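Local coordinates for protein NADP-dependent 2-hydroxyacid dehydrogenase (Rhizobium etli, PDB 4XCV) that probably catalyses the NADP-dependent interconversion of 2-hydroxyacids and 2-oxoacids, and binds NADPH in a pocket between its two domains, at residues I89-F94 with F312-A317; K24-D29 with L293-E298. All blocks are in the same frame, centred on the assembly; numbering follows the deposited sequence.

How the contacts relate
Both contacts bring the end of the chain back onto its first, parallel five-stranded sheet, and their segments alternate along the sequence. Contact 1 pairs the edge strand 91-92 with the segment 312-317; contact 2 sets the helix 292-305 against the loop 24-29. Their centres lie 19 Å apart, yet they share the helix: Leu-293 and His-296 meet contact 1, Phe-294, Arg-295, Val-297 and Glu-298 meet the loop 24-29. Arg-93 O is 3.2 Å from His-296 CE1, and Phe-94 CD1 packs 3.6 Å from His-296 CD2. Contact 1 reaches the coenzyme, since Arg-93, in the conformer described, grips the NADPH pyrophosphate. Contact 2 touches no atom of NADPH and belongs to the outer part of the same domain.

Contact 1 of 2, residues I89-F94 with F312-A317; sequences IPIVRF and FVIDRA. With NDP (NADPH dihydro-nicotinamide-adenine-dinucleotide phosphate), chain B.
Arg-93 N donates to Phe-312 O at 2.9 Å, and Ile-314 N donates to Ile-91 O at the same length. The two bonds bracket Val-92 and Val-313, a non-hydrogen-bonded antiparallel pair with CA atoms 4.4 Å apart. A water continues the pairing, accepting from Ile-91 N and donating to Ile-314 O. Arg-93 can be traced outward. Its CB rests near Ile-314 CG2 and Phe-312 O. CG, held between the backbone N and carbonyl carbon (chi1 72°), comes 3.5 Å from Phe-312 O and also meets Phe-312 CB. CD lies 4.0 Å from Ile-314 CG2, and the extended chain then carries the guanidinium to NADPH.

Here the C-terminal segment folds back to border the five-stranded parallel sheet of the first domain at its edge strand, consistent with D-2-hydroxyacid dehydrogenases, in which the C-terminal part of the chain returns to the first domain. In the conformer described here, one of two deposited, Arg-93 NH2 binds O2N, on the nicotinamide-side phosphate, at 2.6 Å (N-H...O 159°) and in the guanidinium plane. NH1 makes a weak bond to the same oxygen and a second bond to Ala-75 O, while NADPH O2A, of the other phosphate, sits over one guanidinium face.

Farther along, Ile-91 CB meets Ile-314 CG1 at 3.8 Å, and its CD1 meets Arg-316 CD and NH1, the latter bonded to Pro-87 O. An alanine in place of Arg-316 would probably leave that carbonyl without this donor and remove part of the packing on Ile-91 CD1. Pro-90 CB faces Val-313 CG1 at the margin.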
loop_
_atom_site.group_PDB
_atom_site.type_symbol
_atom_site.label_atom_id
_atom_site.label_comp_id
_atom_site.label_asym_id
_atom_site.label_seq_id
_atom_site.Cartn_x
_atom_site.Cartn_y
_atom_site.Cartn_z
ATOM N N ILE A 89 -1.693 -31.538 26.908
ATOM C CA ILE A 89 -2.089 -30.320 27.578
ATOM C C ILE A 89 -2.190 -29.232 26.509
ATOM O O ILE A 89 -1.643 -29.382 25.411
ATOM C CB ILE A 89 -1.069 -29.868 28.653
ATOM C CG1 ILE A 89 0.353 -29.711 28.073
ATOM C CG2 ILE A 89 -1.033 -30.849 29.830
ATOM C CD1 ILE A 89 1.353 -29.154 29.074
ATOM N N PRO A 90 -2.890 -28.139 26.815
ATOM C CA PRO A 90 -3.063 -27.114 25.777
ATOM C C PRO A 90 -1.741 -26.514 25.342
ATOM O O PRO A 90 -0.850 -26.279 26.157
ATOM C CB PRO A 90 -3.922 -26.050 26.461
ATOM C CG PRO A 90 -4.661 -26.788 27.521
ATOM C CD PRO A 90 -3.738 -27.870 28.000
ATOM N N ILE A 91 -1.630 -26.287 24.034
ATOM C CA ILE A 91 -0.530 -25.548 23.469
ATOM C C ILE A 91 -1.087 -24.273 22.883
ATOM O O ILE A 91 -1.994 -24.315 22.034
ATOM C CB ILE A 91 0.148 -26.354 22.358
ATOM C CG1 ILE A 91 0.732 -27.655 22.935
ATOM C CG2 ILE A 91 1.232 -25.508 21.703
ATOM C CD1 ILE A 91 1.022 -28.696 21.918
ATOM N N VAL A 92 -0.594 -23.155 23.354
ATOM C CA VAL A 92 -1.081 -21.818 23.001
ATOM C C VAL A 92 -0.104 -21.178 22.036
ATOM O O VAL A 92 1.086 -21.067 22.347
ATOM C CB VAL A 92 -1.234 -20.939 24.286
ATOM C CG1 VAL A 92 -1.593 -19.497 23.980
ATOM C CG2 VAL A 92 -2.259 -21.530 25.201
ATOM N N ARG A 93 -0.576 -20.742 20.870
ATOM C CA ARG A 93 0.327 -20.066 19.948
ATOM C C ARG A 93 0.415 -18.592 20.226
ATOM O O ARG A 93 -0.426 -18.008 20.888
ATOM C CB ARG A 93 -0.022 -20.364 18.501
ATOM C CG ARG A 93 -1.251 -19.689 18.073
ATOM C CD ARG A 93 -1.632 -20.234 16.692
ATOM N NE ARG A 93 -2.534 -19.361 16.061
ATOM C CZ ARG A 93 -2.176 -18.432 15.174
ATOM N NH1 ARG A 93 -0.909 -18.241 14.760
ATOM N NH2 ARG A 93 -3.112 -17.682 14.711
ATOM N N PHE A 94 1.527 -18.010 19.817
ATOM C CA PHE A 94 1.792 -16.648 20.055
ATOM C C PHE A 94 1.092 -15.875 18.993
ATOM O O PHE A 94 1.493 -15.937 17.828
ATOM C CB PHE A 94 3.289 -16.390 20.052
ATOM C CG PHE A 94 3.651 -14.946 20.170
ATOM C CD1 PHE A 94 2.850 -14.009 20.850
ATOM C CD2 PHE A 94 4.848 -14.512 19.644
ATOM C CE1 PHE A 94 3.183 -12.700 20.915
ATOM C CE2 PHE A 94 5.223 -13.183 19.789
ATOM C CZ PHE A 94 4.380 -12.287 20.419
ATOM N N PHE A 312 -6.235 -18.971 21.571
ATOM C CA PHE A 312 -5.205 -19.310 20.588
ATOM C C PHE A 312 -4.632 -20.709 20.817
ATOM O O PHE A 312 -3.442 -20.950 20.552
ATOM C CB PHE A 312 -4.087 -18.245 20.533
ATOM C CG PHE A 312 -4.592 -16.844 20.546
ATOM C CD1 PHE A 312 -5.377 -16.360 19.499
ATOM C CD2 PHE A 312 -4.354 -16.033 21.626
ATOM C CE1 PHE A 312 -5.852 -15.064 19.543
ATOM C CE2 PHE A 312 -4.811 -14.734 21.661
ATOM C CZ PHE A 312 -5.581 -14.268 20.641
ATOM N N VAL A 313 -5.461 -21.613 21.292
ATOM C CA VAL A 313 -5.063 -22.987 21.518
ATOM C C VAL A 313 -5.040 -23.712 20.195
ATOM O O VAL A 313 -5.992 -23.592 19.397
ATOM C CB VAL A 313 -5.979 -23.702 22.508
ATOM C CG1 VAL A 313 -5.584 -25.160 22.702
ATOM C CG2 VAL A 313 -6.023 -22.967 23.849
ATOM N N ILE A 314 -3.975 -24.417 19.940
ATOM C CA ILE A 314 -3.918 -25.123 18.688
ATOM C C ILE A 314 -4.722 -26.406 18.715
ATOM O O ILE A 314 -4.945 -27.073 19.738
ATOM C CB ILE A 314 -2.507 -25.329 18.247
ATOM C CG1 ILE A 314 -1.828 -26.299 19.157
ATOM C CG2 ILE A 314 -1.764 -23.968 18.141
ATOM C CD1 ILE A 314 -1.716 -27.659 18.575
ATOM N N ASP A 315 -5.118 -26.773 17.513
ATOM C CA ASP A 315 -5.911 -27.966 17.267
ATOM C C ASP A 315 -4.926 -29.073 16.960
ATOM O O ASP A 315 -4.353 -29.147 15.877
ATOM C CB ASP A 315 -6.826 -27.666 16.059
ATOM C CG ASP A 315 -7.731 -28.814 15.651
ATOM O OD1 ASP A 315 -7.457 -29.983 15.950
ATOM O OD2 ASP A 315 -8.730 -28.492 14.957
ATOM N N ARG A 316 -4.683 -29.926 17.952
ATOM C CA ARG A 316 -3.652 -30.941 17.804
ATOM C C ARG A 316 -3.882 -31.885 16.632
ATOM O O ARG A 316 -2.967 -32.183 15.884
ATOM C CB ARG A 316 -3.512 -31.807 19.083
ATOM C CG ARG A 316 -2.844 -31.114 20.241
ATOM C CD ARG A 316 -1.333 -31.015 20.036
ATOM N NE ARG A 316 -0.565 -32.228 20.359
ATOM C CZ ARG A 316 -0.233 -32.642 21.591
ATOM N NH1 ARG A 316 -0.641 -31.987 22.683
ATOM N NH2 ARG A 316 0.486 -33.761 21.729
ATOM N N ALA A 317 -5.122 -32.309 16.443
ATOM C CA ALA A 317 -5.429 -33.231 15.379
ATOM C C ALA A 317 -5.193 -32.580 14.007
ATOM O O ALA A 317 -4.752 -33.234 13.064
ATOM C CB ALA A 317 -6.864 -33.708 15.523
HETATM P PA NDP B . -4.529 -19.109 11.829
HETATM O O1A NDP B . -5.376 -18.077 12.505
HETATM O O2A NDP B . -4.277 -20.450 12.488
HETATM O O5B NDP B . -5.164 -19.344 10.380
HETATM C C5B NDP B . -4.647 -20.394 9.555
HETATM C C4B NDP B . -5.486 -20.425 8.299
HETATM O O4B NDP B . -4.904 -21.375 7.411
HETATM C C3B NDP B . -6.910 -20.849 8.573
HETATM O O3B NDP B . -7.819 -20.127 7.718
HETATM C C2B NDP B . -6.852 -22.305 8.192
HETATM O O2B NDP B . -8.114 -22.881 7.758
HETATM C C1B NDP B . -5.899 -22.263 7.000
HETATM N N9A NDP B . -5.314 -23.567 6.681
HETATM C C8A NDP B . -4.542 -24.296 7.511
HETATM N N7A NDP B . -4.265 -25.499 6.919
HETATM C C5A NDP B . -4.926 -25.500 5.723
HETATM C C6A NDP B . -5.092 -26.450 4.716
HETATM N N6A NDP B . -4.472 -27.630 4.764
HETATM N N1A NDP B . -5.854 -26.126 3.665
HETATM C C2A NDP B . -6.458 -24.920 3.591
HETATM N N3A NDP B . -6.357 -23.959 4.525
HETATM C C4A NDP B . -5.573 -24.295 5.572
HETATM O O3 NDP B . -3.081 -18.498 11.486
HETATM P PN NDP B . -2.638 -16.964 11.303
HETATM O O1N NDP B . -3.555 -16.359 10.293
HETATM O O2N NDP B . -2.551 -16.285 12.586
HETATM O O5D NDP B . -1.167 -17.145 10.762
HETATM C C5D NDP B . -0.911 -17.914 9.578
HETATM C C4D NDP B . 0.588 -18.240 9.572
HETATM O O4D NDP B . 1.343 -17.066 9.305
HETATM C C3D NDP B . 1.151 -18.732 10.876
HETATM O O3D NDP B . 0.930 -20.144 11.046
HETATM C C2D NDP B . 2.627 -18.379 10.792
HETATM O O2D NDP B . 3.367 -19.522 10.298
HETATM C C1D NDP B . 2.688 -17.312 9.738
HETATM N N1N NDP B . 3.224 -16.018 10.167
HETATM C C2N NDP B . 4.242 -15.421 9.469
HETATM C C3N NDP B . 4.823 -14.277 9.902
HETATM C C7N NDP B . 5.863 -13.606 9.167
HETATM O O7N NDP B . 6.570 -12.794 9.809
HETATM N N7N NDP B . 6.079 -13.781 7.876
HETATM C C4N NDP B . 4.309 -13.601 11.113
HETATM C C5N NDP B . 3.209 -14.307 11.744
HETATM C C6N NDP B . 2.709 -15.451 11.334
HETATM P P2B NDP B . -9.383 -22.884 8.767
HETATM O O1X NDP B . -10.393 -23.766 8.107
HETATM O O2X NDP B . -8.860 -23.436 10.083
HETATM O O3X NDP B . -9.794 -21.480 8.944
HETATM O O HOH W 1 -3.548 -27.707 22.184
#

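Contact 2 of 2, residues K24-D29 with L293-E298; sequences KTAFAD and LFRHVE
Phe-27 and Phe-294 form the apolar centre, with Phe-27 CE2 set against the rim of the Phe-294 ring, 3.7 Å from its CD1. The ring planes are 73° apart and the centroids 5.9 Å, an oblique pair. This is the packing of a helix on an alpha/beta domain of flavodoxin-like form: the helix 292-305 lies on its parallel sheet, where Phe-294 and Val-297 also touch Leu-52 of strand 50-54, and the loop 24-29, between helix 16-23 and strand 32-34, packs against one flank of the helix. Phe-27 reaches inward to Val-8 on strand 8-12, and its CE1 has Val-297 CG1 at its edge, 3.8 Å away. Ala-26 CB fills in beside Phe-294.

Outward, Glu-298 CG lies off the CD1-CE1 side of the Phe-27 ring, 3.6 Å from Phe-27 CD1, while OE2 stands over one face, offset toward the rim. Phe-27 CG lies beside the backbone N (chi1 -55°), which brings the ring and the amide together onto this one glutamate. Phe-27 N donates to Glu-298 OE2 at 2.9 Å in a nearly straight bond (171°).

On the polar edge, Arg-295, one helical turn earlier, grips the carboxylate side-on, with NE 2.8 Å from Glu-298 OE1 and NH1 2.9 Å from OE2. OE2 thus takes two donors, Phe-27 N and Arg-295 NH1, from opposite faces of its plane, which would fix the carboxylate's rotation. A water accepts from both Thr-25 OG1 and Arg-295 NH1, its oxygen lying 2.8 Å from NH1.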
loop_
_atom_site.group_PDB
_atom_site.type_symbol
_atom_site.label_atom_id
_atom_site.label_comp_id
_atom_site.label_asym_id
_atom_site.label_seq_id
_atom_site.Cartn_x
_atom_site.Cartn_y
_atom_site.Cartn_z
ATOM N N LYS A 24 13.993 -9.714 32.966
ATOM C CA LYS A 24 14.158 -8.867 34.163
ATOM C C LYS A 24 12.846 -8.291 34.621
ATOM O O LYS A 24 12.684 -8.030 35.795
ATOM C CB LYS A 24 15.070 -7.655 33.915
ATOM C CG LYS A 24 16.526 -7.963 33.656
ATOM C CD LYS A 24 17.289 -6.676 33.389
ATOM C CE LYS A 24 18.708 -6.999 32.995
ATOM N NZ LYS A 24 19.494 -7.423 34.184
ATOM N N THR A 25 11.931 -8.036 33.686
ATOM C CA THR A 25 10.668 -7.362 34.030
ATOM C C THR A 25 9.423 -8.220 33.774
ATOM O O THR A 25 8.296 -7.758 34.003
ATOM C CB THR A 25 10.513 -6.026 33.294
ATOM O OG1 THR A 25 10.595 -6.169 31.878
ATOM C CG2 THR A 25 11.598 -5.037 33.802
ATOM N N ALA A 26 9.618 -9.441 33.330
ATOM C CA ALA A 26 8.503 -10.313 32.998
ATOM C C ALA A 26 8.097 -11.169 34.187
ATOM O O ALA A 26 8.886 -11.531 35.075
ATOM C CB ALA A 26 8.854 -11.241 31.856
ATOM N N PHE A 27 6.841 -11.598 34.153
ATOM C CA PHE A 27 6.346 -12.539 35.147
ATOM C C PHE A 27 6.608 -12.060 36.565
ATOM O O PHE A 27 7.123 -12.830 37.410
ATOM C CB PHE A 27 6.983 -13.926 34.922
ATOM C CG PHE A 27 6.779 -14.469 33.524
ATOM C CD1 PHE A 27 5.511 -14.687 33.005
ATOM C CD2 PHE A 27 7.878 -14.780 32.713
ATOM C CE1 PHE A 27 5.336 -15.147 31.708
ATOM C CE2 PHE A 27 7.701 -15.253 31.447
ATOM C CZ PHE A 27 6.442 -15.435 30.936
ATOM N N ALA A 28 6.319 -10.780 36.858
ATOM C CA ALA A 28 6.891 -10.189 38.080
ATOM C C ALA A 28 6.376 -10.777 39.378
ATOM O O ALA A 28 7.008 -10.599 40.434
ATOM C CB ALA A 28 6.708 -8.675 38.098
ATOM N N ASP A 29 5.250 -11.466 39.341
ATOM C CA ASP A 29 4.734 -12.131 40.538
ATOM C C ASP A 29 5.332 -13.487 40.833
ATOM O O ASP A 29 5.022 -14.076 41.879
ATOM C CB ASP A 29 3.201 -12.235 40.498
ATOM C CG ASP A 29 2.678 -13.085 39.333
ATOM O OD1 ASP A 29 3.453 -13.350 38.376
ATOM O OD2 ASP A 29 1.453 -13.410 39.331
ATOM N N LEU A 293 5.742 -11.076 23.256
ATOM C CA LEU A 293 5.548 -12.504 23.590
ATOM C C LEU A 293 5.227 -12.683 25.088
ATOM O O LEU A 293 4.359 -13.424 25.472
ATOM C CB LEU A 293 6.819 -13.336 23.224
ATOM C CG LEU A 293 6.872 -14.791 23.641
ATOM C CD1 LEU A 293 5.720 -15.580 23.029
ATOM C CD2 LEU A 293 8.236 -15.337 23.224
ATOM N N PHE A 294 5.996 -11.987 25.929
ATOM C CA PHE A 294 5.867 -12.133 27.363
ATOM C C PHE A 294 4.590 -11.502 27.849
ATOM O O PHE A 294 3.925 -12.076 28.681
ATOM C CB PHE A 294 7.132 -11.577 28.045
ATOM C CG PHE A 294 8.321 -12.359 27.667
ATOM C CD1 PHE A 294 8.610 -13.503 28.359
ATOM C CD2 PHE A 294 9.047 -12.074 26.520
ATOM C CE1 PHE A 294 9.627 -14.324 27.975
ATOM C CE2 PHE A 294 10.071 -12.905 26.124
ATOM C CZ PHE A 294 10.357 -14.026 26.885
ATOM N N ARG A 295 4.199 -10.356 27.306
ATOM C CA ARG A 295 2.904 -9.815 27.660
ATOM C C ARG A 295 1.746 -10.758 27.310
ATOM O O ARG A 295 0.790 -10.919 28.077
ATOM C CB ARG A 295 2.671 -8.466 26.969
ATOM C CG ARG A 295 3.611 -7.358 27.356
ATOM C CD ARG A 295 3.636 -7.049 28.838
ATOM N NE ARG A 295 4.584 -7.907 29.563
ATOM C CZ ARG A 295 5.905 -7.795 29.558
ATOM N NH1 ARG A 295 6.643 -8.641 30.293
ATOM N NH2 ARG A 295 6.518 -6.826 28.857
ATOM N N HIS A 296 1.868 -11.406 26.157
ATOM C CA HIS A 296 0.853 -12.393 25.719
ATOM C C HIS A 296 0.752 -13.582 26.681
ATOM O O HIS A 296 -0.339 -14.008 27.083
ATOM C CB HIS A 296 1.230 -12.832 24.278
ATOM C CG HIS A 296 0.788 -14.208 23.908
ATOM N ND1 HIS A 296 -0.486 -14.514 23.506
ATOM C CD2 HIS A 296 1.489 -15.369 23.862
ATOM C CE1 HIS A 296 -0.555 -15.804 23.216
ATOM N NE2 HIS A 296 0.628 -16.347 23.450
ATOM N N VAL A 297 1.901 -14.125 27.069
ATOM C CA VAL A 297 1.909 -15.278 27.944
ATOM C C VAL A 297 1.327 -14.900 29.312
ATOM O O VAL A 297 0.509 -15.616 29.913
ATOM C CB VAL A 297 3.310 -15.912 28.101
ATOM C CG1 VAL A 297 3.254 -16.978 29.154
ATOM C CG2 VAL A 297 3.790 -16.473 26.769
ATOM N N GLU A 298 1.770 -13.746 29.825
ATOM C CA GLU A 298 1.262 -13.250 31.110
ATOM C C GLU A 298 -0.278 -13.096 31.101
ATOM O O GLU A 298 -0.931 -13.458 32.078
ATOM C CB GLU A 298 1.930 -11.917 31.439
ATOM C CG GLU A 298 3.406 -12.031 31.797
ATOM C CD GLU A 298 4.097 -10.679 31.697
ATOM O OE1 GLU A 298 3.416 -9.641 31.397
ATOM O OE2 GLU A 298 5.331 -10.614 31.924
HETATM O O HOH W 2 9.314 -7.954 30.055
HETATM O O HOH W 3 5.754 -8.609 34.679
#